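Local atomic coordinates of homospermidine synthase (Legionella pneumophila subsp. pneumophila str. Philadelphia 1, PDB entry 2PH5), a protein that binds NAD and probably makes the polyamine homospermidine, acting as a homospermidine synthase. Residues 208-213 and 354-359; 287-292 and 321-326. One frame throughout, in Å; residues are numbered along the deposited sequence.

Interaction 1 and interaction 2 lie side by side, their centres about 12 Å apart. Strands 202-213 and 311-322 are neighbours in one mixed sheet, and each contact uses one of them. Asp209 N lies 2.9 Å from Asn322 O, a probable hydrogen bond between these strands. A second probable bond joins Thr213 OG1 to Asp326 OD1 at 2.7 Å. Interaction 2 is nested within the chain loop that interaction 1 closes. Both also touch the second subunit. Both approach the cofactor without being placed against it: the side chains of Asp357 in interaction 1 and Tyr321 in interaction 2 are each about 9 Å from the bound NAD.

Interaction 1. Residues 208-213 and 354-359; sequences QDSQVT and DGCDEL
Gln208 and Glu358 form an antiparallel hydrogen-bonded pair, followed by the non-hydrogen-bonded pair Asp209 and Asp357, in segments running 171° apart. Beyond this the regular pairing breaks at Ser210. Its N still donates to Cys356 O (2.8 Å). The return bond uses a side chain: Cys356 N donates to Ser210 OG at 2.9 Å. A chi1 of 64° holds OG between the backbone N and the carbonyl carbon, where it faces that N-H. Gly355 has no side chain, so its CA can come within 4.0 Å of Gln211 CA. Further on, Val212 N donates to Asp354 O (3.0 Å), and Val212 CG2 lies alongside Asp354 CB.

Asp209 OD1 takes two bonds from Gln211. Gln211 N, 3.1 Å from Asp209 OD1, closes an Asx turn. Gln211 NE2, 2.8 Å from Asp209 OD1, comes from the syn side, tilted out of the carboxylate plane. Asp209 OD2 and Asp357 OD2 are only 3.3 Å apart, with carboxylate planes 40° apart. Thr225 bonds the first oxygen and Thr392 the second. Polar side chains thus hold the break in this mixed sheet, and the threonine bonds probably ease the repulsion between the two carboxylates.

Interaction 2. Residues 287-292 and 321-326; sequences HGFLIT and YNPCPD
Phe289 and Pro323 meet at about a right angle, with Phe289 CD1 3.9 Å from Pro323 CD. The proline comes obliquely to the phenyl ring. The edge of that ring also meets Tyr321 O, which lies near the ring plane and 3.5 Å from Phe289 CD1. With CG beside the backbone N (chi1 -70°), the Phe289 ring is turned toward this carbonyl. A chi1 of -174° sets the Tyr321 ring beside its own carbonyl carbon, where Pro323 N stands 3.8 Å above the centre of one face. Pro323 therefore touches both aromatic rings. At the far end, Tyr321 OH accepts a hydrogen bond from Trp226 NE1.

The backbones meet in a single antiparallel bridge. Tyr321 N donates to Phe289 O at 2.8 Å. The partner bond, Phe289 N to Tyr321 O, is modelled so short that its length is doubtful. Phe289 also packs on Ile331 and Lys335 of helix 325-336, and Cys324 is the N-cap of that helix. Leu290 centres an inverse gamma turn just after the bridge. A single bridge and buried packing thus join the two-stranded antiparallel sheet of 275-278 and 286-289 to the end of strand 311-322, shortly before helix 325-336 begins.

Interaction 1. Residues 208-213 and 354-359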
ATOM      1  N   GLN A 208     -15.262  -1.403   1.577  1.00 21.77           N
ATOM      2  CA  GLN A 208     -14.248  -0.668   0.859  1.00 22.28           C
ATOM      3  C   GLN A 208     -14.384   0.812   1.175  1.00 22.08           C
ATOM      4  O   GLN A 208     -15.340   1.460   0.760  1.00 23.28           O
ATOM      5  CB  GLN A 208     -14.401  -0.930  -0.629  1.00 21.40           C
ATOM      6  CG  GLN A 208     -13.087  -1.005  -1.360  1.00 26.42           C
ATOM      7  CD  GLN A 208     -13.179  -1.894  -2.577  1.00 28.57           C
ATOM      8  OE1 GLN A 208     -12.324  -1.851  -3.465  1.00 26.31           O
ATOM      9  NE2 GLN A 208     -14.226  -2.722  -2.620  1.00 30.88           N
ATOM     10  N   ASP A 209     -13.418   1.323   1.935  1.00 22.65           N
ATOM     11  CA  ASP A 209     -13.373   2.720   2.356  1.00 20.55           C
ATOM     12  C   ASP A 209     -12.579   3.506   1.327  1.00 21.87           C
ATOM     13  O   ASP A 209     -11.383   3.260   1.133  1.00 22.04           O
ATOM     14  CB  ASP A 209     -12.678   2.824   3.720  1.00 21.42           C
ATOM     15  CG  ASP A 209     -13.013   4.110   4.465  1.00 23.75           C
ATOM     16  OD1 ASP A 209     -13.118   5.185   3.830  1.00 24.19           O
ATOM     17  OD2 ASP A 209     -13.155   4.043   5.703  1.00 22.54           O
ATOM     18  N   SER A 210     -13.244   4.456   0.673  1.00 21.82           N
ATOM     19  CA  SER A 210     -12.601   5.291  -0.339  1.00 20.97           C
ATOM     20  C   SER A 210     -12.467   6.746   0.118  1.00 22.06           C
ATOM     21  O   SER A 210     -12.212   7.632  -0.692  1.00 22.98           O
ATOM     22  CB  SER A 210     -13.393   5.244  -1.657  1.00 19.15           C
ATOM     23  OG  SER A 210     -14.694   5.793  -1.516  1.00 20.19           O
ATOM     24  N   GLN A 211     -12.635   7.006   1.410  1.00 22.23           N
ATOM     25  CA  GLN A 211     -12.520   8.379   1.886  1.00 23.29           C
ATOM     26  C   GLN A 211     -11.081   8.885   1.753  1.00 24.21           C
ATOM     27  O   GLN A 211     -10.160   8.288   2.302  1.00 26.56           O
ATOM     28  CB  GLN A 211     -13.012   8.474   3.339  1.00 19.85           C
ATOM     29  CG  GLN A 211     -14.468   7.992   3.476  1.00 19.50           C
ATOM     30  CD  GLN A 211     -14.955   7.892   4.909  1.00 21.66           C
ATOM     31  OE1 GLN A 211     -15.397   8.889   5.509  1.00 20.75           O
ATOM     32  NE2 GLN A 211     -14.875   6.684   5.476  1.00 17.74           N
ATOM     33  N   VAL A 212     -10.897   9.961   0.985  1.00 23.69           N
ATOM     34  CA  VAL A 212      -9.579  10.563   0.794  1.00 24.81           C
ATOM     35  C   VAL A 212      -9.504  11.831   1.633  1.00 25.98           C
ATOM     36  O   VAL A 212     -10.530  12.336   2.088  1.00 26.64           O
ATOM     37  CB  VAL A 212      -9.299  10.935  -0.679  1.00 25.23           C
ATOM     38  CG1 VAL A 212      -9.143   9.677  -1.504  1.00 24.79           C
ATOM     39  CG2 VAL A 212     -10.411  11.816  -1.220  1.00 25.69           C
ATOM     40  N   THR A 213      -8.300  12.365   1.808  1.00 25.65           N
ATOM     41  CA  THR A 213      -8.134  13.536   2.658  1.00 27.46           C
ATOM     42  C   THR A 213      -7.159  14.608   2.202  1.00 28.28           C
ATOM     43  O   THR A 213      -6.421  14.442   1.232  1.00 29.50           O
ATOM     44  CB  THR A 213      -7.644  13.119   4.030  1.00 28.17           C
ATOM     45  OG1 THR A 213      -6.373  12.482   3.879  1.00 27.82           O
ATOM     46  CG2 THR A 213      -8.616  12.156   4.691  1.00 28.55           C
ATOM     47  N   ASP A 354     -13.437  13.874   0.088  1.00 23.42           N
ATOM     48  CA  ASP A 354     -14.275  13.139  -0.848  1.00 25.77           C
ATOM     49  C   ASP A 354     -14.274  11.661  -0.480  1.00 26.69           C
ATOM     50  O   ASP A 354     -13.526  11.229   0.405  1.00 27.42           O
ATOM     51  CB  ASP A 354     -13.716  13.318  -2.265  1.00 27.31           C
ATOM     52  CG  ASP A 354     -14.694  12.905  -3.346  1.00 30.43           C
ATOM     53  OD1 ASP A 354     -14.226  12.457  -4.412  1.00 33.44           O
ATOM     54  OD2 ASP A 354     -15.923  13.033  -3.153  1.00 32.44           O
ATOM     55  N   GLY A 355     -15.122  10.887  -1.149  1.00 26.25           N
ATOM     56  CA  GLY A 355     -15.161   9.458  -0.891  1.00 28.68           C
ATOM     57  C   GLY A 355     -16.355   8.917  -0.133  1.00 28.62           C
ATOM     58  O   GLY A 355     -17.232   9.659   0.306  1.00 27.80           O
ATOM     59  N   CYS A 356     -16.381   7.602   0.028  1.00 28.81           N
ATOM     60  CA  CYS A 356     -17.479   6.968   0.722  1.00 31.17           C
ATOM     61  C   CYS A 356     -17.056   5.643   1.341  1.00 29.31           C
ATOM     62  O   CYS A 356     -15.959   5.140   1.086  1.00 27.56           O
ATOM     63  CB  CYS A 356     -18.644   6.747  -0.244  1.00 33.71           C
ATOM     64  SG  CYS A 356     -18.260   5.645  -1.600  1.00 47.37           S
ATOM     65  N   ASP A 357     -17.932   5.081   2.160  1.00 27.51           N
ATOM     66  CA  ASP A 357     -17.639   3.826   2.815  1.00 26.17           C
ATOM     67  C   ASP A 357     -18.698   2.805   2.412  1.00 24.86           C
ATOM     68  O   ASP A 357     -19.881   2.981   2.720  1.00 23.58           O
ATOM     69  CB  ASP A 357     -17.644   4.025   4.333  1.00 27.09           C
ATOM     70  CG  ASP A 357     -16.982   2.879   5.077  1.00 28.88           C
ATOM     71  OD1 ASP A 357     -17.119   1.721   4.623  1.00 27.30           O
ATOM     72  OD2 ASP A 357     -16.339   3.135   6.118  1.00 29.75           O
ATOM     73  N   GLU A 358     -18.277   1.759   1.700  1.00 21.80           N
ATOM     74  CA  GLU A 358     -19.201   0.712   1.274  1.00 19.88           C
ATOM     75  C   GLU A 358     -19.096  -0.490   2.172  1.00 17.80           C
ATOM     76  O   GLU A 358     -18.248  -1.349   1.964  1.00 16.58           O
ATOM     77  CB  GLU A 358     -18.927   0.241  -0.152  1.00 21.13           C
ATOM     78  CG  GLU A 358     -19.612   1.057  -1.193  1.00 26.10           C
ATOM     79  CD  GLU A 358     -19.983   0.257  -2.432  1.00 27.38           C
ATOM     80  OE1 GLU A 358     -19.130  -0.519  -2.948  1.00 24.38           O
ATOM     81  OE2 GLU A 358     -21.136   0.427  -2.891  1.00 27.16           O
ATOM     82  N   LEU A 359     -19.965  -0.551   3.169  1.00 18.09           N
ATOM     83  CA  LEU A 359     -19.977  -1.662   4.103  1.00 18.66           C
ATOM     84  C   LEU A 359     -21.141  -2.581   3.762  1.00 17.37           C
ATOM     85  O   LEU A 359     -22.264  -2.118   3.585  1.00 18.06           O
ATOM     86  CB  LEU A 359     -20.137  -1.151   5.534  1.00 16.37           C
ATOM     87  CG  LEU A 359     -20.389  -2.240   6.582  1.00 15.47           C
ATOM     88  CD1 LEU A 359     -19.200  -3.184   6.613  1.00  9.97           C
ATOM     89  CD2 LEU A 359     -20.610  -1.600   7.968  1.00 14.21           C
TER
HETATM   90  O   HOH W   1     -15.755   3.023  -1.460  1.00 19.07           O

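Interaction 2. Residues 287-292 and 321-326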
ATOM      1  N   HIS A 287      -8.983  -6.631  -3.805  1.00 23.95           N
ATOM      2  CA  HIS A 287      -8.269  -7.490  -2.871  1.00 23.46           C
ATOM      3  C   HIS A 287      -8.307  -6.852  -1.491  1.00 23.49           C
ATOM      4  O   HIS A 287      -7.639  -5.850  -1.239  1.00 24.86           O
ATOM      5  CB  HIS A 287      -6.810  -7.692  -3.288  1.00 22.01           C
ATOM      6  CG  HIS A 287      -6.634  -8.591  -4.473  1.00 23.55           C
ATOM      7  ND1 HIS A 287      -5.407  -9.098  -4.846  1.00 17.25           N
ATOM      8  CD2 HIS A 287      -7.526  -9.053  -5.383  1.00 22.60           C
ATOM      9  CE1 HIS A 287      -5.551  -9.834  -5.933  1.00 20.77           C
ATOM     10  NE2 HIS A 287      -6.826  -9.823  -6.280  1.00 23.59           N
ATOM     11  N   GLY A 288      -9.087  -7.435  -0.591  1.00 21.92           N
ATOM     12  CA  GLY A 288      -9.164  -6.885   0.750  1.00 20.88           C
ATOM     13  C   GLY A 288      -8.294  -7.637   1.747  1.00 19.73           C
ATOM     14  O   GLY A 288      -7.869  -8.763   1.482  1.00 20.10           O
ATOM     15  N   PHE A 289      -8.008  -7.009   2.882  1.00 17.70           N
ATOM     16  CA  PHE A 289      -7.221  -7.644   3.930  1.00 18.07           C
ATOM     17  C   PHE A 289      -8.168  -8.565   4.686  1.00 17.43           C
ATOM     18  O   PHE A 289      -9.313  -8.191   4.958  1.00 14.47           O
ATOM     19  CB  PHE A 289      -6.649  -6.607   4.915  1.00 17.81           C
ATOM     20  CG  PHE A 289      -5.573  -5.741   4.339  1.00 18.83           C
ATOM     21  CD1 PHE A 289      -5.899  -4.583   3.636  1.00 19.65           C
ATOM     22  CD2 PHE A 289      -4.233  -6.102   4.462  1.00 16.21           C
ATOM     23  CE1 PHE A 289      -4.908  -3.792   3.059  1.00 18.57           C
ATOM     24  CE2 PHE A 289      -3.233  -5.323   3.891  1.00 17.86           C
ATOM     25  CZ  PHE A 289      -3.570  -4.162   3.184  1.00 19.83           C
ATOM     26  N   LEU A 290      -7.699  -9.764   5.016  1.00 17.82           N
ATOM     27  CA  LEU A 290      -8.519 -10.720   5.753  1.00 20.28           C
ATOM     28  C   LEU A 290      -8.412 -10.442   7.256  1.00 22.48           C
ATOM     29  O   LEU A 290      -8.052 -11.315   8.047  1.00 21.82           O
ATOM     30  CB  LEU A 290      -8.073 -12.149   5.413  1.00 19.16           C
ATOM     31  CG  LEU A 290      -8.750 -13.405   5.999  1.00 20.60           C
ATOM     32  CD1 LEU A 290     -10.210 -13.197   6.304  1.00 18.67           C
ATOM     33  CD2 LEU A 290      -8.562 -14.540   5.001  1.00 19.97           C
ATOM     34  N   ILE A 291      -8.719  -9.197   7.619  1.00 25.77           N
ATOM     35  CA  ILE A 291      -8.703  -8.725   8.996  1.00 30.24           C
ATOM     36  C   ILE A 291      -9.662  -9.551   9.833  1.00 32.27           C
ATOM     37  O   ILE A 291     -10.803  -9.769   9.449  1.00 33.79           O
ATOM     38  CB  ILE A 291      -9.127  -7.230   9.087  1.00 31.43           C
ATOM     39  CG1 ILE A 291      -7.898  -6.336   9.230  1.00 32.78           C
ATOM     40  CG2 ILE A 291     -10.005  -6.994  10.301  1.00 32.84           C
ATOM     41  CD1 ILE A 291      -6.951  -6.421   8.098  1.00 31.61           C
ATOM     42  N   THR A 292      -9.201  -9.991  10.991  1.00 36.21           N
ATOM     43  CA  THR A 292     -10.011 -10.808  11.884  1.00 41.26           C
ATOM     44  C   THR A 292     -11.137 -10.019  12.570  1.00 43.56           C
ATOM     45  O   THR A 292     -11.105  -8.788  12.614  1.00 43.05           O
ATOM     46  CB  THR A 292      -9.113 -11.399  12.970  1.00 42.18           C
ATOM     47  OG1 THR A 292      -8.657 -10.344  13.826  1.00 44.40           O
ATOM     48  CG2 THR A 292      -7.899 -12.070  12.343  1.00 41.46           C
ATOM     49  N   TYR A 321     -11.585  -6.769   4.031  1.00 21.12           N
ATOM     50  CA  TYR A 321     -11.503  -5.325   4.244  1.00 19.97           C
ATOM     51  C   TYR A 321     -10.484  -4.567   3.415  1.00 21.05           C
ATOM     52  O   TYR A 321      -9.353  -5.007   3.228  1.00 21.40           O
ATOM     53  CB  TYR A 321     -11.201  -5.055   5.723  1.00 18.14           C
ATOM     54  CG  TYR A 321     -11.227  -3.597   6.149  1.00 19.48           C
ATOM     55  CD1 TYR A 321     -10.297  -3.107   7.064  1.00 16.41           C
ATOM     56  CD2 TYR A 321     -12.229  -2.725   5.706  1.00 20.30           C
ATOM     57  CE1 TYR A 321     -10.364  -1.801   7.534  1.00 17.24           C
ATOM     58  CE2 TYR A 321     -12.305  -1.407   6.177  1.00 17.45           C
ATOM     59  CZ  TYR A 321     -11.368  -0.955   7.092  1.00 17.02           C
ATOM     60  OH  TYR A 321     -11.441   0.333   7.573  1.00 17.27           O
ATOM     61  N   ASN A 322     -10.897  -3.401   2.942  1.00 21.19           N
ATOM     62  CA  ASN A 322     -10.022  -2.531   2.177  1.00 21.76           C
ATOM     63  C   ASN A 322     -10.275  -1.158   2.783  1.00 21.66           C
ATOM     64  O   ASN A 322     -11.271  -0.500   2.463  1.00 22.57           O
ATOM     65  CB  ASN A 322     -10.396  -2.538   0.700  1.00 22.78           C
ATOM     66  CG  ASN A 322      -9.368  -1.832  -0.160  1.00 26.35           C
ATOM     67  OD1 ASN A 322      -9.602  -1.575  -1.337  1.00 32.93           O
ATOM     68  ND2 ASN A 322      -8.220  -1.519   0.421  1.00 25.99           N
ATOM     69  N   PRO A 323      -9.381  -0.719   3.686  1.00 20.74           N
ATOM     70  CA  PRO A 323      -9.479   0.574   4.372  1.00 20.31           C
ATOM     71  C   PRO A 323      -9.255   1.764   3.447  1.00 19.54           C
ATOM     72  O   PRO A 323      -8.992   1.602   2.255  1.00 20.49           O
ATOM     73  CB  PRO A 323      -8.408   0.465   5.448  1.00 20.93           C
ATOM     74  CG  PRO A 323      -7.340  -0.293   4.740  1.00 19.56           C
ATOM     75  CD  PRO A 323      -8.113  -1.393   4.029  1.00 20.49           C
ATOM     76  N   CYS A 324      -9.378   2.963   4.001  1.00 17.81           N
ATOM     77  CA  CYS A 324      -9.182   4.173   3.219  1.00 16.86           C
ATOM     78  C   CYS A 324      -7.715   4.230   2.804  1.00 16.39           C
ATOM     79  O   CYS A 324      -6.836   3.800   3.550  1.00 16.40           O
ATOM     80  CB  CYS A 324      -9.544   5.396   4.049  1.00 14.54           C
ATOM     81  SG  CYS A 324      -8.460   5.626   5.449  1.00 20.00           S
ATOM     82  N   PRO A 325      -7.426   4.760   1.605  1.00 17.78           N
ATOM     83  CA  PRO A 325      -6.036   4.843   1.139  1.00 18.76           C
ATOM     84  C   PRO A 325      -4.999   5.247   2.193  1.00 21.15           C
ATOM     85  O   PRO A 325      -3.865   4.761   2.165  1.00 21.34           O
ATOM     86  CB  PRO A 325      -6.112   5.822  -0.042  1.00 16.98           C
ATOM     87  CG  PRO A 325      -7.439   6.510   0.118  1.00 18.07           C
ATOM     88  CD  PRO A 325      -8.332   5.443   0.671  1.00 16.83           C
ATOM     89  N   ASP A 326      -5.381   6.125   3.118  1.00 21.74           N
ATOM     90  CA  ASP A 326      -4.462   6.552   4.168  1.00 22.81           C
ATOM     91  C   ASP A 326      -4.160   5.397   5.118  1.00 23.12           C
ATOM     92  O   ASP A 326      -3.031   5.262   5.605  1.00 24.96           O
ATOM     93  CB  ASP A 326      -5.044   7.730   4.955  1.00 26.69           C
ATOM     94  CG  ASP A 326      -4.860   9.064   4.247  1.00 28.72           C
ATOM     95  OD1 ASP A 326      -5.469  10.057   4.694  1.00 32.46           O
ATOM     96  OD2 ASP A 326      -4.103   9.127   3.255  1.00 29.69           O
TER